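Local coordinates for protein malonyl-CoA decarboxylase (Rhodopseudomonas palustris, PDB 4KSA) that probably catalyses the decarboxylation of malonyl-CoA, releasing acetyl-CoA and carbon dioxide, at residues T261-Y266 / E290-E295; A235-S240 / A245-L250; E227-V232 / I278-F283; T325-S330 / L358-A363; G13-L18 / F172-R177. All blocks are in the same frame, centred on the assembly; numbering follows the deposited sequence.

Interaction 1: residues T261-Y266 / E290-E295; sequences TTAVFY and EEIKRE
The Phe-265 ring receives the terminal methyl of Ile-292 obliquely, CZ lying 4.4 Å from Ile-292 CD1. Next along the strand, the edge of the Tyr-266 ring has the carbonyl oxygen of Val-264 in its plane, while on the helix Glu-291 OE1 lies 3.3 Å above one face of the Arg-294 guanidinium, offset toward the rim. The contact joins the first strand (262-270) and the helix (284-295) of a beta-alpha-beta crossover that is completed by the parallel strand 301-304, consistent with the acetyltransferase-like family of this domain.

Both apolar contacts converge on one methyl. Ile-292 CD1 also reaches Ala-263 CB, at 4.2 Å, and the CA atoms of Ala-263 and Ile-292 are 7.9 Å apart, the closest such pair of the two segments. The chain of Ile-292 is run out straight (chi2 175°), which carries CD1 from the helix to the sheet, whereas Phe-265 starts alongside the contact and only its ring end closes in. Tyr-217 of strand 214-220 flanks Ile-292, so the isoleucine is also in touch with a strand beyond 230-237.

Polar groups lie to the sides of this buried patch. Arg-294 NH2 and Glu-291 OE2 are 3.1 Å apart, but the oxygen stands well out of the guanidinium plane, making this a pairing of charges without a directed N-H. At the strand's start Thr-261 and Thr-262 form a classic beta bulge opposite Thr-237, and their OG1 atoms share a weak 3.4 Å hydrogen bond.

Interaction 2: residues A235-S240 / A245-L250; sequences ALTKDS and APLLDL
Apolar contact first: CD2 of Leu-247 carries the whole meeting, lying 4.1 Å from Thr-237 CG2 and 4.4 Å from Ala-235 CB. These two residues alternate along strand 230-237 and direct their CB atoms to the same side, whereas Leu-236 between them points away. With CG anti to the carbonyl carbon (chi1 -64°), Leu-247 comes down from helix 244-248 and crosses the Thr-237 side chain at about a right angle. Thr-237 presents its methyl because CG2 sits anti to the carbonyl carbon, with OG1 placed between the backbone N and that carbon (chi1 71°).

Among the polar groups, hydrogen bonding stays within each segment or goes to other residues; no such bond crosses the contact. Thr-237 OG1 donates to the carbonyl oxygen of Asp-239 at 3.0 Å, although the placement of that oxygen is less certain. On the helical side, Asp-249 N donates to Pro-246 O at 2.7 Å, just where the chain leaves helical geometry. The carbonyl oxygen of Leu-247 accepts from NH1 of Arg-214, whose side chain also touches Ala-235.

Topologically, the helix belongs to the connection between the antiparallel neighbours 230-237 and 262-270. Val-264, whose CB points away from 290-295, lies against Ala-235 and Thr-237, consistent with helix 244-248 lying on the other sheet face.

With one leucine methyl over an alanine and a threonine methyl, all three residues buried, the contact rests on dispersion and exclusion of water; threonine contributes carbon here while its hydroxyl appears to turn to its own chain.

Interaction 3: residues E227-V232 / I278-F283; sequences EPLIFV and ISFGNF
Ile-230 CG1 and Phe-280 CG are each anti to the carbonyl carbon of their own residue (chi1 -60° and -71°), which brings the two side chains together, sliding past each other in opposite directions. Ile-230 CD1 comes to 3.9 Å from Phe-280 CD2. Leu-229 reaches the same ring farther out, crossing it at about a right angle, with CD1 3.9 Å from Phe-280 CZ. Both methyls approach obliquely, one at CD2 near the ring's root and one at CZ at its end.

The loop that delivers Phe-280 is shaped by an ST turn: Ser-279 OG accepts from Gly-281 N at 3.1 Å, nearly straight at 167°. Gly-281 has a positive phi, where a side chain would press on the preceding carbonyl oxygen.

The contact involves Ile-230 of strand 230-237 and the loop leading into helix 284-295, whose N-cap is Phe-283. Ile-230 also touches Phe-219 on the adjacent strand 214-220, and Phe-231 packs on helix 184-193. Asn-282, which touches helix 421-431 of its own chain, hydrogen-bonds through ND2 to Glu-52 of the second subunit.

Interaction 4: residues T325-S330 / L358-A363; sequences TLLDAS and LQLAAA
Leu-327 and Leu-360 form the buried part of this contact, their side chains crossing at about a right angle. CD2 of Leu-327 lies 3.9 Å from Leu-360 CD2 and 4.1 Å from Leu-360 CD1, so both branches of the helix leucine close on one methyl. Neither CB aims straight at the other segment; the ends of the two side chains do the converging. Leu-360, with CG anti to its carbonyl carbon (chi1 -77°), also touches the backbone of the loop, its CD2 lying 3.8 Å from the carbonyl oxygen of Leu-326. Leu-335 of helix 329-335 touches both leucines, and Leu-315 of helix 311-320 adds to the cover of Leu-360.

The outer side is different in kind. Leu-326 is exposed, and its CD2 stands near the amide nitrogen of Gln-359, an apolar group beside a polar one, and no hydrogen bond crosses between the segments. Gln-359 reaches out with CG anti to its backbone nitrogen (chi1 -172°) and crosses Leu-326 at roughly a right angle. At this resolution their separation cannot be read as tight packing. Pro-445, near the chain's end, also touches Leu-326.

Beyond the leucines the loop turns into a helix: Asp-328 is the N-cap of helix 329-335, its OD1 accepting from the backbone N of Ala-331. This is a capped helix entrance laid against the flank of a long helix, 347-367, whose Leu-358 and Ala-361 pack on Leu-393 of strand 389-394, at the end of the sheet within this chain.

Interaction 5: residues G13-L18 / F172-R177; sequences GLFNSL and FLVLQR
Phe-15 drives the edge of its ring toward the face of Phe-172 in an offset edge-to-face stack, with centroids 5.4 Å apart and planes inclined at 68°. Its CG lies anti to the carbonyl carbon (chi1 -73°), carrying the ring off the helix toward the strand. The leading atom is CZ, which lies 3.5 Å from Phe-172 CG and equally far from Phe-172 CB; it therefore meets the root of the second ring and not its centre. CE1 of Phe-15 also lies over that face, 4.1 Å from Phe-172 CG. On the other flank, CE2 of Phe-15 is 3.9 Å from the carbonyl oxygen of Phe-172 and 4.2 Å from Val-174 CG2, a methyl that comes at the ring obliquely. Within the helix, Leu-18 CD1 sits at the edge of the Phe-15 ring, in its plane.

The two segments join the N-terminal helix 6-22 to strand 174-178, an outermost strand of the mixed sheet within this chain, where Val-174 pairs through its backbone with Phe-220 of strand 214-220. Val-174 faces the helix, whereas Leu-173 turns to the opposite side, toward Leu-284 of helix 284-295. An alanine at Phe-15 would remove the ring, and the face of Phe-172 and the methyl of Val-174 would probably be left with a gap between helix and strand.

From the second subunit, His-221 packs on Leu-14, Val-174 on Ser-17 and Leu-18, and Pro-222 on Phe-172, while Pro-222 of this chain touches both phenylalanines.

Four of the five contacts gather on one mixed sheet. Interactions 2 and 3 share strand 230-237, their centres 24 Å apart, and interaction 1 uses the neighbouring strand 262-270; centre to centre it is 13 Å from interaction 2. Interaction 5 reaches the sheet's edge, its centre 14 Å from that of interaction 3, joined through Leu-173; both also touch the second subunit, interaction 3 through its loop. Along the chain, interaction 5 closes before the others open, interaction 2 is nested within interaction 3, and the segments of interactions 1 and 3 alternate. Interaction 4 comes last, 48 Å centre to centre from interaction 5 across the chain's centre, within a helical part of the same C-terminal family region.

Interaction 1: residues T261-Y266 / E290-E295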
# COMPACT_ATOMS: atom_id res chain seq x y z
N THR A 261 5.28 -32.19 -2.07
CA THR A 261 4.56 -32.52 -0.85
C THR A 261 5.38 -32.14 0.36
O THR A 261 4.84 -31.95 1.46
CB THR A 261 4.33 -34.01 -0.73
OG1 THR A 261 5.58 -34.68 -0.93
CG2 THR A 261 3.29 -34.48 -1.73
N THR A 262 6.69 -32.05 0.16
CA THR A 262 7.62 -31.71 1.23
C THR A 262 8.31 -30.36 1.03
O THR A 262 8.69 -29.98 -0.09
CB THR A 262 8.74 -32.76 1.36
OG1 THR A 262 8.20 -34.06 1.10
CG2 THR A 262 9.32 -32.75 2.76
N ALA A 263 8.48 -29.66 2.14
CA ALA A 263 9.16 -28.39 2.14
C ALA A 263 10.45 -28.64 2.93
O ALA A 263 10.39 -29.02 4.11
CB ALA A 263 8.31 -27.33 2.84
N VAL A 264 11.60 -28.47 2.29
CA VAL A 264 12.83 -28.71 3.01
C VAL A 264 13.81 -27.51 3.17
O VAL A 264 14.44 -27.03 2.22
CB VAL A 264 13.55 -29.94 2.45
CG1 VAL A 264 13.64 -29.86 0.95
CG2 VAL A 264 14.94 -30.05 3.07
N PHE A 265 13.92 -27.05 4.41
CA PHE A 265 14.80 -25.96 4.76
C PHE A 265 16.19 -26.51 4.63
O PHE A 265 16.51 -27.53 5.23
CB PHE A 265 14.52 -25.56 6.21
CG PHE A 265 13.13 -25.09 6.42
CD1 PHE A 265 12.74 -23.83 6.00
CD2 PHE A 265 12.17 -25.95 6.94
CE1 PHE A 265 11.42 -23.43 6.08
CE2 PHE A 265 10.84 -25.56 7.02
CZ PHE A 265 10.47 -24.30 6.59
N TYR A 266 17.04 -25.86 3.85
CA TYR A 266 18.37 -26.40 3.71
C TYR A 266 19.43 -25.34 3.92
O TYR A 266 20.63 -25.61 3.77
CB TYR A 266 18.52 -27.09 2.35
CG TYR A 266 18.48 -26.19 1.16
CD1 TYR A 266 19.65 -25.58 0.69
CD2 TYR A 266 17.28 -25.94 0.49
CE1 TYR A 266 19.62 -24.75 -0.43
CE2 TYR A 266 17.24 -25.10 -0.63
CZ TYR A 266 18.42 -24.51 -1.08
OH TYR A 266 18.40 -23.70 -2.18
N GLU A 290 3.91 -21.69 8.08
CA GLU A 290 2.53 -21.26 7.90
C GLU A 290 2.41 -20.54 6.56
O GLU A 290 1.37 -20.61 5.91
CB GLU A 290 2.08 -20.36 9.06
CG GLU A 290 2.20 -21.07 10.41
CD GLU A 290 1.64 -20.29 11.60
OE1 GLU A 290 2.11 -19.16 11.87
OE2 GLU A 290 0.73 -20.82 12.29
N GLU A 291 3.48 -19.87 6.14
CA GLU A 291 3.45 -19.17 4.86
C GLU A 291 3.41 -20.14 3.69
O GLU A 291 2.53 -20.05 2.84
CB GLU A 291 4.65 -18.23 4.72
CG GLU A 291 4.95 -17.82 3.27
CD GLU A 291 3.82 -17.02 2.60
OE1 GLU A 291 3.84 -16.90 1.35
OE2 GLU A 291 2.94 -16.50 3.32
N ILE A 292 4.36 -21.06 3.64
CA ILE A 292 4.41 -22.04 2.57
C ILE A 292 3.07 -22.78 2.49
O ILE A 292 2.51 -22.95 1.41
CB ILE A 292 5.57 -23.06 2.78
CG1 ILE A 292 6.91 -22.32 2.74
CG2 ILE A 292 5.56 -24.12 1.70
CD1 ILE A 292 8.12 -23.18 3.04
N LYS A 293 2.56 -23.20 3.64
CA LYS A 293 1.31 -23.95 3.67
C LYS A 293 0.15 -23.21 3.02
O LYS A 293 -0.61 -23.80 2.26
CB LYS A 293 0.95 -24.32 5.11
CG LYS A 293 -0.26 -25.24 5.21
CD LYS A 293 -0.63 -25.52 6.66
CE LYS A 293 -0.96 -24.24 7.41
NZ LYS A 293 -1.65 -24.51 8.70
N ARG A 294 0.01 -21.92 3.32
CA ARG A 294 -1.11 -21.19 2.73
C ARG A 294 -0.93 -20.96 1.24
O ARG A 294 -1.91 -20.85 0.50
CB ARG A 294 -1.34 -19.87 3.46
CG ARG A 294 -0.46 -18.75 3.00
CD ARG A 294 -1.12 -17.41 3.30
NE ARG A 294 -0.26 -16.30 2.92
CZ ARG A 294 0.21 -16.11 1.69
NH1 ARG A 294 -0.09 -16.96 0.71
NH2 ARG A 294 1.00 -15.07 1.44
N GLU A 295 0.31 -20.89 0.77
CA GLU A 295 0.53 -20.70 -0.65
C GLU A 295 0.37 -22.05 -1.37
O GLU A 295 -0.28 -22.13 -2.42
CB GLU A 295 1.92 -20.15 -0.96
CG GLU A 295 2.23 -20.18 -2.45
CD GLU A 295 3.71 -20.23 -2.78
OE1 GLU A 295 4.04 -20.50 -3.96
OE2 GLU A 295 4.54 -19.98 -1.88

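Interaction 2: residues A235-S240 / A245-L250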
# COMPACT_ATOMS: atom_id res chain seq x y z
N ALA A 235 13.57 -25.88 -0.38
CA ALA A 235 13.46 -26.70 -1.59
C ALA A 235 12.13 -27.46 -1.56
O ALA A 235 11.80 -28.09 -0.55
CB ALA A 235 14.62 -27.67 -1.67
N LEU A 236 11.36 -27.37 -2.64
CA LEU A 236 10.09 -28.08 -2.74
C LEU A 236 10.35 -29.49 -3.27
O LEU A 236 10.93 -29.67 -4.34
CB LEU A 236 9.14 -27.35 -3.69
CG LEU A 236 8.45 -26.08 -3.18
CD1 LEU A 236 8.64 -25.96 -1.67
CD2 LEU A 236 9.00 -24.87 -3.93
N THR A 237 9.92 -30.49 -2.51
CA THR A 237 10.16 -31.88 -2.90
C THR A 237 9.06 -32.88 -2.54
O THR A 237 8.00 -32.52 -2.00
CB THR A 237 11.45 -32.41 -2.25
OG1 THR A 237 11.23 -32.58 -0.85
CG2 THR A 237 12.61 -31.43 -2.47
N LYS A 238 9.33 -34.15 -2.85
CA LYS A 238 8.39 -35.24 -2.58
C LYS A 238 8.94 -36.26 -1.57
O LYS A 238 8.44 -37.38 -1.47
CB LYS A 238 8.02 -35.94 -3.90
CG LYS A 238 6.99 -35.18 -4.74
CD LYS A 238 6.83 -35.76 -6.14
CE LYS A 238 7.99 -35.35 -7.05
NZ LYS A 238 7.73 -35.66 -8.48
N ASP A 239 9.95 -35.86 -0.81
CA ASP A 239 10.58 -36.74 0.18
C ASP A 239 11.59 -35.94 1.01
O ASP A 239 12.26 -35.06 0.48
CB ASP A 239 11.34 -37.85 -0.54
CG ASP A 239 12.52 -37.31 -1.33
OD1 ASP A 239 12.30 -36.42 -2.19
OD2 ASP A 239 13.66 -37.76 -1.10
N SER A 240 11.71 -36.28 2.29
CA SER A 240 12.65 -35.62 3.20
C SER A 240 14.07 -36.19 3.01
O SER A 240 14.44 -37.16 3.64
CB SER A 240 12.20 -35.87 4.63
OG SER A 240 10.80 -35.70 4.75
N ALA A 245 23.92 -32.91 -1.65
CA ALA A 245 24.41 -33.00 -3.02
C ALA A 245 23.29 -32.97 -4.05
O ALA A 245 23.29 -32.12 -4.94
CB ALA A 245 25.24 -34.26 -3.19
N PRO A 246 22.31 -33.89 -3.95
CA PRO A 246 21.22 -33.87 -4.93
C PRO A 246 20.46 -32.54 -5.01
O PRO A 246 20.40 -31.92 -6.08
CB PRO A 246 20.34 -35.05 -4.50
CG PRO A 246 20.63 -35.20 -3.04
CD PRO A 246 22.12 -34.97 -2.97
N LEU A 247 19.90 -32.08 -3.90
CA LEU A 247 19.17 -30.81 -3.89
C LEU A 247 19.95 -29.73 -4.63
O LEU A 247 19.40 -29.03 -5.47
CB LEU A 247 18.94 -30.34 -2.46
CG LEU A 247 18.06 -31.20 -1.56
CD1 LEU A 247 17.82 -30.48 -0.25
CD2 LEU A 247 16.74 -31.46 -2.25
N LEU A 248 21.22 -29.61 -4.31
CA LEU A 248 22.06 -28.59 -4.92
C LEU A 248 22.49 -28.89 -6.36
O LEU A 248 22.98 -28.00 -7.05
CB LEU A 248 23.31 -28.36 -4.07
CG LEU A 248 23.08 -28.40 -2.56
CD1 LEU A 248 24.40 -28.15 -1.83
CD2 LEU A 248 22.03 -27.36 -2.17
N ASP A 249 22.31 -30.13 -6.81
CA ASP A 249 22.71 -30.49 -8.17
C ASP A 249 21.94 -29.73 -9.24
O ASP A 249 20.74 -29.95 -9.44
CB ASP A 249 22.57 -32.00 -8.41
CG ASP A 249 23.02 -32.42 -9.82
OD1 ASP A 249 23.92 -31.75 -10.39
OD2 ASP A 249 22.49 -33.42 -10.35
N LEU A 250 22.65 -28.84 -9.94
CA LEU A 250 22.04 -28.04 -10.99
C LEU A 250 21.58 -28.91 -12.14
O LEU A 250 20.60 -28.59 -12.81
CB LEU A 250 23.03 -26.98 -11.49
CG LEU A 250 23.21 -25.78 -10.54
CD1 LEU A 250 21.86 -25.12 -10.29
CD2 LEU A 250 23.85 -26.24 -9.23

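Interaction 3: residues E227-V232 / I278-F283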
# COMPACT_ATOMS: atom_id res chain seq x y z
N GLU A 227 16.80 -4.32 4.66
CA GLU A 227 17.83 -5.27 5.01
C GLU A 227 17.33 -6.63 5.51
O GLU A 227 16.68 -6.73 6.56
CB GLU A 227 18.77 -4.62 6.03
CG GLU A 227 20.10 -5.30 6.18
CD GLU A 227 20.94 -5.23 4.92
OE1 GLU A 227 21.42 -4.12 4.58
OE2 GLU A 227 21.11 -6.29 4.26
N PRO A 228 17.59 -7.71 4.74
CA PRO A 228 17.13 -9.05 5.17
C PRO A 228 18.03 -9.58 6.31
O PRO A 228 19.18 -9.95 6.09
CB PRO A 228 17.23 -9.88 3.88
CG PRO A 228 18.37 -9.28 3.17
CD PRO A 228 18.17 -7.77 3.39
N LEU A 229 17.49 -9.60 7.53
CA LEU A 229 18.24 -10.05 8.69
C LEU A 229 18.50 -11.56 8.69
O LEU A 229 19.64 -12.02 8.85
CB LEU A 229 17.49 -9.65 9.95
CG LEU A 229 17.09 -8.18 9.94
CD1 LEU A 229 16.55 -7.78 11.30
CD2 LEU A 229 18.29 -7.32 9.55
N ILE A 230 17.42 -12.32 8.52
CA ILE A 230 17.50 -13.76 8.47
C ILE A 230 17.01 -14.18 7.11
O ILE A 230 15.89 -13.83 6.72
CB ILE A 230 16.62 -14.38 9.54
CG1 ILE A 230 17.10 -13.90 10.91
CG2 ILE A 230 16.65 -15.89 9.42
CD1 ILE A 230 16.19 -14.23 12.04
N PHE A 231 17.85 -14.92 6.39
CA PHE A 231 17.56 -15.42 5.05
C PHE A 231 17.36 -16.94 5.10
O PHE A 231 18.27 -17.68 5.46
CB PHE A 231 18.75 -15.08 4.14
CG PHE A 231 18.56 -15.49 2.72
CD1 PHE A 231 17.43 -15.10 2.01
CD2 PHE A 231 19.52 -16.26 2.08
CE1 PHE A 231 17.26 -15.48 0.67
CE2 PHE A 231 19.36 -16.63 0.74
CZ PHE A 231 18.23 -16.24 0.03
N VAL A 232 16.16 -17.39 4.73
CA VAL A 232 15.82 -18.81 4.75
C VAL A 232 15.62 -19.43 3.36
O VAL A 232 14.74 -19.02 2.62
CB VAL A 232 14.54 -19.03 5.57
CG1 VAL A 232 14.24 -20.51 5.71
CG2 VAL A 232 14.69 -18.41 6.92
N ILE A 278 21.41 -11.50 19.07
CA ILE A 278 20.19 -10.75 19.32
C ILE A 278 19.06 -11.68 18.90
O ILE A 278 19.08 -12.20 17.78
CB ILE A 278 20.13 -9.44 18.51
CG1 ILE A 278 20.89 -8.34 19.23
CG2 ILE A 278 18.70 -8.98 18.36
CD1 ILE A 278 22.32 -8.67 19.54
N SER A 279 18.11 -11.89 19.80
CA SER A 279 16.97 -12.77 19.55
C SER A 279 15.85 -12.11 18.78
O SER A 279 15.51 -10.95 19.02
CB SER A 279 16.40 -13.30 20.87
OG SER A 279 15.13 -13.91 20.68
N PHE A 280 15.26 -12.85 17.85
CA PHE A 280 14.15 -12.36 17.05
C PHE A 280 12.95 -13.24 17.28
O PHE A 280 12.01 -13.27 16.50
CB PHE A 280 14.55 -12.34 15.58
CG PHE A 280 15.55 -11.29 15.25
CD1 PHE A 280 15.23 -9.95 15.39
CD2 PHE A 280 16.84 -11.63 14.86
CE1 PHE A 280 16.18 -8.95 15.16
CE2 PHE A 280 17.80 -10.65 14.63
CZ PHE A 280 17.47 -9.31 14.78
N GLY A 281 12.98 -13.96 18.40
CA GLY A 281 11.90 -14.85 18.72
C GLY A 281 12.27 -16.27 18.37
O GLY A 281 13.19 -16.55 17.59
N ASN A 282 11.52 -17.19 18.95
CA ASN A 282 11.75 -18.60 18.74
C ASN A 282 10.83 -19.19 17.70
O ASN A 282 11.04 -20.31 17.22
CB ASN A 282 11.60 -19.30 20.07
CG ASN A 282 12.69 -18.88 21.04
OD1 ASN A 282 13.82 -19.33 20.93
ND2 ASN A 282 12.35 -18.00 21.97
N PHE A 283 9.83 -18.42 17.30
CA PHE A 283 8.87 -18.92 16.33
C PHE A 283 9.05 -18.35 14.94
O PHE A 283 8.09 -17.95 14.28
CB PHE A 283 7.48 -18.68 16.88
CG PHE A 283 7.26 -19.33 18.20
CD1 PHE A 283 7.08 -20.71 18.28
CD2 PHE A 283 7.32 -18.60 19.37
CE1 PHE A 283 6.95 -21.35 19.51
CE2 PHE A 283 7.19 -19.23 20.62
CZ PHE A 283 7.01 -20.60 20.69

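Interaction 4: residues T325-S330 / L358-A363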
# COMPACT_ATOMS: atom_id res chain seq x y z
N THR A 325 33.50 -40.93 28.48
CA THR A 325 32.32 -41.57 29.06
C THR A 325 31.91 -42.83 28.29
O THR A 325 31.66 -43.87 28.89
CB THR A 325 31.11 -40.59 29.08
OG1 THR A 325 31.53 -39.30 29.54
CG2 THR A 325 29.99 -41.15 30.00
N LEU A 326 31.81 -42.74 26.96
CA LEU A 326 31.42 -43.91 26.19
C LEU A 326 32.23 -44.10 24.92
O LEU A 326 31.79 -43.81 23.81
CB LEU A 326 29.93 -43.89 25.84
CG LEU A 326 29.39 -45.25 25.34
CD1 LEU A 326 28.54 -45.91 26.45
CD2 LEU A 326 28.56 -45.07 24.06
N LEU A 327 33.43 -44.61 25.12
CA LEU A 327 34.36 -44.94 24.06
C LEU A 327 35.16 -46.11 24.62
O LEU A 327 36.11 -45.92 25.38
CB LEU A 327 35.31 -43.79 23.75
CG LEU A 327 34.77 -42.66 22.87
CD1 LEU A 327 35.93 -41.75 22.48
CD2 LEU A 327 34.10 -43.24 21.63
N ASP A 328 34.73 -47.32 24.27
CA ASP A 328 35.43 -48.52 24.71
C ASP A 328 36.58 -48.80 23.74
O ASP A 328 36.77 -48.07 22.76
CB ASP A 328 34.46 -49.72 24.78
CG ASP A 328 33.75 -50.00 23.46
OD1 ASP A 328 34.39 -49.92 22.39
OD2 ASP A 328 32.55 -50.33 23.50
N ALA A 329 37.35 -49.84 24.01
CA ALA A 329 38.47 -50.19 23.15
C ALA A 329 38.07 -50.31 21.66
O ALA A 329 38.78 -49.84 20.77
CB ALA A 329 39.13 -51.48 23.65
N SER A 330 36.93 -50.95 21.41
CA SER A 330 36.43 -51.14 20.04
C SER A 330 36.24 -49.79 19.34
O SER A 330 36.87 -49.50 18.32
CB SER A 330 35.08 -51.87 20.07
OG SER A 330 35.09 -52.93 21.02
N LEU A 358 26.86 -42.60 14.40
CA LEU A 358 25.47 -42.24 14.67
C LEU A 358 25.13 -42.37 16.14
O LEU A 358 24.34 -41.60 16.67
CB LEU A 358 24.53 -43.13 13.86
CG LEU A 358 24.60 -42.95 12.35
CD1 LEU A 358 23.60 -43.86 11.68
CD2 LEU A 358 24.32 -41.50 12.01
N GLN A 359 25.73 -43.34 16.81
CA GLN A 359 25.44 -43.53 18.22
C GLN A 359 26.13 -42.47 19.08
O GLN A 359 25.63 -42.10 20.13
CB GLN A 359 25.87 -44.92 18.66
CG GLN A 359 25.42 -45.26 20.06
CD GLN A 359 26.17 -46.46 20.61
OE1 GLN A 359 26.07 -47.57 20.07
NE2 GLN A 359 26.93 -46.23 21.68
N LEU A 360 27.29 -42.01 18.64
CA LEU A 360 28.00 -40.97 19.37
C LEU A 360 27.25 -39.66 19.14
O LEU A 360 27.07 -38.85 20.06
CB LEU A 360 29.43 -40.85 18.85
CG LEU A 360 30.39 -41.94 19.32
CD1 LEU A 360 31.73 -41.80 18.62
CD2 LEU A 360 30.54 -41.83 20.83
N ALA A 361 26.79 -39.47 17.90
CA ALA A 361 26.05 -38.28 17.55
C ALA A 361 24.83 -38.14 18.46
O ALA A 361 24.53 -37.05 18.94
CB ALA A 361 25.61 -38.35 16.11
N ALA A 362 24.15 -39.24 18.71
CA ALA A 362 22.97 -39.22 19.57
C ALA A 362 23.28 -38.71 20.99
O ALA A 362 22.51 -37.94 21.55
CB ALA A 362 22.36 -40.61 19.64
N ALA A 363 24.39 -39.14 21.57
CA ALA A 363 24.74 -38.68 22.90
C ALA A 363 25.09 -37.19 22.79
O ALA A 363 24.78 -36.40 23.68
CB ALA A 363 25.92 -39.45 23.45

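Interaction 5: residues G13-L18 / F172-R177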
# COMPACT_ATOMS: atom_id res chain seq x y z
N GLY A 13 1.49 -0.42 6.26
CA GLY A 13 1.46 0.95 5.76
C GLY A 13 2.54 1.85 6.33
O GLY A 13 3.36 2.40 5.59
N LEU A 14 2.54 2.01 7.65
CA LEU A 14 3.52 2.84 8.34
C LEU A 14 4.93 2.44 7.95
O LEU A 14 5.78 3.29 7.73
CB LEU A 14 3.37 2.71 9.86
CG LEU A 14 2.83 3.90 10.64
CD1 LEU A 14 1.46 4.29 10.10
CD2 LEU A 14 2.74 3.54 12.10
N PHE A 15 5.17 1.14 7.88
CA PHE A 15 6.48 0.64 7.51
C PHE A 15 6.87 1.11 6.12
O PHE A 15 8.03 1.45 5.89
CB PHE A 15 6.54 -0.89 7.61
CG PHE A 15 6.57 -1.42 9.03
CD1 PHE A 15 6.93 -0.58 10.10
CD2 PHE A 15 6.24 -2.75 9.30
CE1 PHE A 15 6.97 -1.06 11.41
CE2 PHE A 15 6.27 -3.24 10.61
CZ PHE A 15 6.64 -2.39 11.67
N ASN A 16 5.91 1.14 5.20
CA ASN A 16 6.18 1.58 3.82
C ASN A 16 6.63 3.03 3.80
O ASN A 16 7.45 3.43 2.97
CB ASN A 16 4.93 1.41 2.95
CG ASN A 16 4.46 -0.04 2.87
OD1 ASN A 16 3.52 -0.36 2.13
ND2 ASN A 16 5.11 -0.92 3.62
N SER A 17 6.08 3.83 4.70
CA SER A 17 6.45 5.23 4.80
C SER A 17 7.90 5.32 5.30
O SER A 17 8.73 6.03 4.72
CB SER A 17 5.53 5.95 5.79
OG SER A 17 4.17 5.88 5.37
N LEU A 18 8.20 4.59 6.37
CA LEU A 18 9.54 4.56 6.97
C LEU A 18 10.56 3.94 6.01
O LEU A 18 11.77 4.02 6.24
CB LEU A 18 9.52 3.74 8.27
CG LEU A 18 8.39 4.00 9.27
CD1 LEU A 18 8.42 2.97 10.41
CD2 LEU A 18 8.52 5.43 9.79
N PHE A 172 7.85 -6.22 15.30
CA PHE A 172 7.87 -5.57 13.99
C PHE A 172 8.64 -6.36 12.98
O PHE A 172 8.91 -5.86 11.88
CB PHE A 172 8.46 -4.16 14.04
CG PHE A 172 7.69 -3.20 14.89
CD1 PHE A 172 6.39 -3.51 15.31
CD2 PHE A 172 8.25 -1.98 15.27
CE1 PHE A 172 5.67 -2.62 16.11
CE2 PHE A 172 7.55 -1.09 16.07
CZ PHE A 172 6.25 -1.41 16.49
N LEU A 173 9.01 -7.59 13.32
CA LEU A 173 9.77 -8.41 12.38
C LEU A 173 8.77 -8.88 11.33
O LEU A 173 7.68 -9.32 11.66
CB LEU A 173 10.41 -9.61 13.08
CG LEU A 173 11.53 -10.24 12.25
CD1 LEU A 173 12.74 -9.32 12.19
CD2 LEU A 173 11.92 -11.58 12.84
N VAL A 174 9.13 -8.77 10.06
CA VAL A 174 8.23 -9.15 8.99
C VAL A 174 8.88 -10.10 8.01
O VAL A 174 10.02 -9.89 7.60
CB VAL A 174 7.73 -7.93 8.22
CG1 VAL A 174 7.00 -8.35 6.96
CG2 VAL A 174 6.83 -7.11 9.12
N LEU A 175 8.14 -11.15 7.64
CA LEU A 175 8.64 -12.14 6.71
C LEU A 175 8.22 -11.76 5.29
O LEU A 175 7.11 -11.32 5.05
CB LEU A 175 8.08 -13.51 7.07
CG LEU A 175 8.34 -14.62 6.05
CD1 LEU A 175 9.81 -15.01 6.04
CD2 LEU A 175 7.46 -15.81 6.40
N GLN A 176 9.13 -11.92 4.35
CA GLN A 176 8.84 -11.58 2.97
C GLN A 176 9.43 -12.65 2.07
O GLN A 176 10.52 -13.16 2.34
CB GLN A 176 9.43 -10.21 2.59
CG GLN A 176 8.52 -9.06 2.89
CD GLN A 176 7.19 -9.22 2.19
OE1 GLN A 176 7.13 -9.26 0.96
NE2 GLN A 176 6.11 -9.33 2.97
N ARG A 177 8.72 -13.02 1.02
CA ARG A 177 9.27 -14.00 0.13
C ARG A 177 10.24 -13.21 -0.71
O ARG A 177 10.01 -12.04 -0.99
CB ARG A 177 8.21 -14.62 -0.77
CG ARG A 177 8.82 -15.43 -1.87
CD ARG A 177 7.82 -16.22 -2.67
NE ARG A 177 8.47 -16.71 -3.88
CZ ARG A 177 7.88 -17.46 -4.80
NH1 ARG A 177 6.61 -17.82 -4.66
NH2 ARG A 177 8.57 -17.83 -5.88